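PDB 4MTU: beta-alanyl-CoA:ammonia lyase 2 from Clostridium propionicum, which probably catalyses the reversible elimination of ammonia from beta-alanyl-CoA to give acryloyl-CoA, as a zinc-binding member of the hot dog fold superfamily. Local coordinates for residues 42-47 with 81-86; 38-43 with 135-140. All blocks are in the same frame, centred on the assembly; numbering follows the deposited sequence.

Contact 1: residues 42-47 with 81-86; sequences VYVDGD and QSYTCK. With ZN (zinc ion), chain B; SO4 (sulfate ion), chain C.
Tyr-83, reaching from the start of strand 82-95, meets the C-terminal end of helix 27-45 through Val-44 and Asp-45. Its CG lies anti to its own carbonyl carbon (chi1 -53°), which sends the ring from the sheet toward the helix. From CB and CG the ring runs out to CD2 and CE2. The CG1 methyl of Val-44 comes obliquely to these two atoms, 3.7 Å from Tyr-83 CE2. At the tip, Tyr-83 OH donates a hydrogen bond of 2.6 Å to Asp-45 OD1. The carboxylate oxygen sits at the rim of the ring, close to its plane, while the two flat groups are turned 68° from one another. The phenol uses the anti side of OD1, 31° out of the carboxylate plane. Both oxygens of Asp-45 bind the zinc ion, OD1 at 2.3 Å and OD2 at 2.1 Å, and His-142 and three waters complete the site. Water 1 also donates to the carbonyl O of Val-44 over 2.8 Å, tying the last turn of the helix to the metal shell. OD1 is thus shared between the metal and a phenol proton. Tyr-83 is a second-shell residue that helps hold the chelating carboxylate, whose rotation the two zinc bonds already restrict, and probably draws some of its negative charge away from the zinc.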
# COMPACT_ATOMS: atom_id res chain seq x y z
N VAL A 42 6.66 -21.58 -12.28
CA VAL A 42 5.37 -22.02 -12.80
C VAL A 42 5.56 -22.72 -14.14
O VAL A 42 5.01 -23.79 -14.41
CB VAL A 42 4.37 -20.82 -12.91
CG1 VAL A 42 3.10 -21.27 -13.64
CG2 VAL A 42 4.07 -20.27 -11.51
N TYR A 43 6.34 -22.08 -15.01
CA TYR A 43 6.54 -22.64 -16.34
C TYR A 43 7.37 -23.92 -16.38
O TYR A 43 7.10 -24.81 -17.18
CB TYR A 43 7.17 -21.59 -17.27
CG TYR A 43 6.31 -20.38 -17.52
CD1 TYR A 43 4.93 -20.39 -17.39
CD2 TYR A 43 6.89 -19.17 -17.91
CE1 TYR A 43 4.16 -19.27 -17.61
CE2 TYR A 43 6.11 -18.07 -18.13
CZ TYR A 43 4.76 -18.09 -17.99
OH TYR A 43 3.98 -16.97 -18.17
N VAL A 44 8.39 -24.01 -15.53
CA VAL A 44 9.29 -25.18 -15.61
C VAL A 44 8.72 -26.39 -14.89
O VAL A 44 9.01 -27.53 -15.29
CB VAL A 44 10.72 -24.83 -15.10
CG1 VAL A 44 10.81 -24.77 -13.62
CG2 VAL A 44 11.70 -25.81 -15.74
N ASP A 45 7.94 -26.20 -13.83
CA ASP A 45 7.48 -27.34 -13.02
C ASP A 45 6.13 -27.12 -12.35
O ASP A 45 5.75 -27.96 -11.51
CB ASP A 45 8.54 -27.86 -12.09
CG ASP A 45 9.39 -28.98 -12.62
OD1 ASP A 45 10.62 -28.96 -12.52
OD2 ASP A 45 8.81 -29.95 -13.21
N GLY A 46 5.37 -26.10 -12.69
CA GLY A 46 3.99 -26.05 -12.29
C GLY A 46 3.72 -25.78 -10.82
O GLY A 46 2.66 -26.18 -10.31
N ASP A 47 4.62 -25.05 -10.16
CA ASP A 47 4.47 -24.71 -8.75
C ASP A 47 5.04 -23.30 -8.54
O ASP A 47 6.01 -22.95 -9.23
CB ASP A 47 5.21 -25.72 -7.89
CG ASP A 47 4.86 -25.63 -6.43
OD1 ASP A 47 5.51 -24.82 -5.69
OD2 ASP A 47 3.93 -26.33 -5.97
N GLN A 81 16.02 -30.35 -7.16
CA GLN A 81 14.96 -29.56 -6.51
C GLN A 81 15.22 -28.06 -6.54
O GLN A 81 14.32 -27.30 -6.21
CB GLN A 81 14.72 -29.99 -5.07
CG GLN A 81 14.31 -31.43 -4.91
CD GLN A 81 14.12 -31.86 -3.48
OE1 GLN A 81 12.98 -32.12 -3.08
NE2 GLN A 81 15.23 -31.89 -2.81
N SER A 82 16.42 -27.64 -6.93
CA SER A 82 16.78 -26.25 -6.93
C SER A 82 17.03 -25.83 -8.37
O SER A 82 17.41 -26.63 -9.23
CB SER A 82 17.99 -26.04 -6.03
OG SER A 82 19.15 -26.22 -6.82
N TYR A 83 16.77 -24.57 -8.66
CA TYR A 83 16.83 -23.99 -9.98
C TYR A 83 17.64 -22.69 -9.89
O TYR A 83 17.28 -21.81 -9.09
CB TYR A 83 15.42 -23.70 -10.50
CG TYR A 83 14.47 -24.85 -10.47
CD1 TYR A 83 13.87 -25.28 -9.31
CD2 TYR A 83 14.12 -25.52 -11.65
CE1 TYR A 83 13.00 -26.34 -9.25
CE2 TYR A 83 13.23 -26.60 -11.58
CZ TYR A 83 12.67 -27.00 -10.42
OH TYR A 83 11.78 -28.05 -10.34
N THR A 84 18.71 -22.61 -10.65
CA THR A 84 19.56 -21.42 -10.61
C THR A 84 19.13 -20.51 -11.72
O THR A 84 19.10 -20.92 -12.87
CB THR A 84 21.04 -21.82 -10.79
OG1 THR A 84 21.36 -22.79 -9.79
CG2 THR A 84 21.92 -20.57 -10.70
N CYS A 85 18.83 -19.24 -11.37
CA CYS A 85 18.30 -18.27 -12.27
C CYS A 85 19.20 -17.01 -12.27
O CYS A 85 19.84 -16.70 -11.28
CB CYS A 85 16.87 -17.89 -11.89
SG CYS A 85 15.71 -19.26 -11.95
N LYS A 86 19.17 -16.31 -13.39
CA LYS A 86 19.84 -15.00 -13.54
C LYS A 86 18.81 -13.96 -13.76
O LYS A 86 17.79 -14.18 -14.41
CB LYS A 86 20.85 -15.02 -14.67
CG LYS A 86 22.01 -16.01 -14.38
CD LYS A 86 23.36 -15.31 -14.41
ZN ZN B . 10.63 -30.93 -13.75
S SO4 C . 19.77 -29.78 -6.13
O1 SO4 C . 18.45 -30.14 -5.55
O2 SO4 C . 20.61 -30.94 -6.14
O3 SO4 C . 20.38 -28.71 -5.27
O4 SO4 C . 19.33 -29.12 -7.42
O HOH W 1 10.78 -29.67 -15.50
O HOH W 2 10.01 -32.37 -15.15
O HOH W 3 10.22 -32.38 -12.27

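Contact 2: residues 38-43 with 135-140; sequences TELMVY and SSFKDA
The long helix of the hot dog fold, 27-45, receives on its last turns a loop from the C-terminal tail, where a short 3-10 segment, 135-137, leads into a type I turn from Phe-137 to Ala-140. Phe-137 makes the contact, its ring directed at the helix, where it meets Tyr-43 and Leu-40. The CB of Tyr-43 lies over one face of this ring in a CH-pi contact, 3.7 Å from the Phe-137 centroid and 18° off the ring normal. Leu-40 approaches differently: its CD2 stands at the ring edge, 4.1 Å from Phe-137 CZ. The two aromatic rings meet obliquely, their planes 47° apart. With CG of Tyr-43 anti to its own carbonyl carbon (chi1 -64°), the ring turns back along the helix over Glu-39 O, and its hydroxyl donates a 2.6 Å hydrogen bond to Glu-39 OE2, which fixes the far end of the ring. Around this contact, Lys-4 of strand 4-11 touches both aromatic side chains, Ile-75 of strand 68-78 packs against Leu-40 and Phe-137, and Ala-108 of the second subunit packs against Tyr-43.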
# COMPACT_ATOMS: atom_id res chain seq x y z
N THR A 38 9.15 -16.58 -9.70
CA THR A 38 7.93 -17.37 -9.53
C THR A 38 7.41 -17.78 -10.90
O THR A 38 7.02 -18.93 -11.13
CB THR A 38 6.88 -16.55 -8.77
OG1 THR A 38 7.39 -16.25 -7.45
CG2 THR A 38 5.59 -17.34 -8.61
N GLU A 39 7.34 -16.82 -11.85
CA GLU A 39 6.79 -17.12 -13.17
C GLU A 39 7.61 -18.22 -13.84
O GLU A 39 7.05 -19.17 -14.46
CB GLU A 39 6.76 -15.85 -14.02
CG GLU A 39 5.87 -16.00 -15.24
CD GLU A 39 5.69 -14.75 -16.07
OE1 GLU A 39 5.92 -13.64 -15.59
OE2 GLU A 39 5.24 -14.90 -17.25
N LEU A 40 8.94 -18.14 -13.77
CA LEU A 40 9.80 -19.17 -14.31
C LEU A 40 9.51 -20.57 -13.70
O LEU A 40 9.53 -21.56 -14.42
CB LEU A 40 11.27 -18.83 -14.10
CG LEU A 40 11.81 -17.62 -14.87
CD1 LEU A 40 13.15 -17.19 -14.32
CD2 LEU A 40 11.95 -17.96 -16.34
N MET A 41 9.26 -20.59 -12.41
CA MET A 41 9.00 -21.85 -11.73
C MET A 41 7.64 -22.42 -12.13
O MET A 41 7.49 -23.67 -12.29
CB MET A 41 9.14 -21.67 -10.21
CG MET A 41 10.55 -21.36 -9.77
SD MET A 41 11.79 -22.59 -10.25
CE MET A 41 12.49 -21.87 -11.72
N VAL A 42 6.66 -21.58 -12.28
CA VAL A 42 5.37 -22.02 -12.80
C VAL A 42 5.56 -22.72 -14.14
O VAL A 42 5.01 -23.79 -14.41
CB VAL A 42 4.37 -20.82 -12.91
CG1 VAL A 42 3.10 -21.27 -13.64
CG2 VAL A 42 4.07 -20.27 -11.51
N TYR A 43 6.34 -22.08 -15.01
CA TYR A 43 6.54 -22.64 -16.34
C TYR A 43 7.37 -23.92 -16.38
O TYR A 43 7.10 -24.81 -17.18
CB TYR A 43 7.17 -21.59 -17.27
CG TYR A 43 6.31 -20.38 -17.52
CD1 TYR A 43 4.93 -20.39 -17.39
CD2 TYR A 43 6.89 -19.17 -17.91
CE1 TYR A 43 4.16 -19.27 -17.61
CE2 TYR A 43 6.11 -18.07 -18.13
CZ TYR A 43 4.76 -18.09 -17.99
OH TYR A 43 3.98 -16.97 -18.17
N SER A 135 5.18 -24.13 -23.33
CA SER A 135 5.81 -24.86 -24.41
C SER A 135 7.29 -24.61 -24.54
O SER A 135 8.05 -25.55 -24.92
CB SER A 135 5.06 -24.62 -25.72
OG SER A 135 5.13 -23.24 -26.08
N SER A 136 7.80 -23.41 -24.23
CA SER A 136 9.23 -23.15 -24.38
C SER A 136 10.07 -23.93 -23.36
O SER A 136 11.30 -24.01 -23.53
CB SER A 136 9.55 -21.67 -24.31
OG SER A 136 9.55 -21.20 -23.03
N PHE A 137 9.45 -24.49 -22.36
CA PHE A 137 10.13 -25.23 -21.27
C PHE A 137 10.04 -26.73 -21.45
O PHE A 137 10.45 -27.47 -20.55
CB PHE A 137 9.59 -24.82 -19.89
CG PHE A 137 9.90 -23.36 -19.57
CD1 PHE A 137 9.18 -22.32 -20.13
CD2 PHE A 137 10.93 -23.01 -18.71
CE1 PHE A 137 9.49 -20.97 -19.87
CE2 PHE A 137 11.25 -21.70 -18.40
CZ PHE A 137 10.56 -20.68 -19.01
N LYS A 138 9.52 -27.19 -22.57
CA LYS A 138 9.21 -28.61 -22.76
C LYS A 138 10.46 -29.45 -22.66
O LYS A 138 10.38 -30.62 -22.31
CB LYS A 138 8.52 -28.85 -24.11
CG LYS A 138 9.30 -28.64 -25.37
N ASP A 139 11.62 -28.92 -22.96
CA ASP A 139 12.77 -29.86 -22.88
C ASP A 139 13.58 -29.60 -21.62
O ASP A 139 14.74 -30.05 -21.60
CB ASP A 139 13.50 -29.65 -24.19
CG ASP A 139 12.66 -30.25 -25.33
OD1 ASP A 139 12.23 -31.43 -25.17
OD2 ASP A 139 12.35 -29.62 -26.37
N ALA A 140 12.92 -28.93 -20.69
CA ALA A 140 13.54 -28.92 -19.39
C ALA A 140 13.73 -30.39 -19.00
O ALA A 140 12.99 -31.34 -18.90
CB ALA A 140 12.73 -28.21 -18.35

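In the fold
Contacts 1 and 2 lie about 7 Å apart, centre to centre, on the same side of the chain's centre, and share Val-42 and Tyr-43 near the end of helix 27-45. Along the chain the helix comes first, then strand 82-95, and last the tail loop beyond strand 106-123, so the helix end is met by the sheet in contact 1 and by the tail in contact 2. They touch directly: Tyr-83 CG lies 3.5 Å from Met-41 SD, and Val-44 CB is 4.0 Å from Phe-137 CD2. Just past the turn, the tail supplies His-142 to the zinc bound by Asp-45, so helix, sheet and tail converge at the metal site, and both contacts also reach the second subunit.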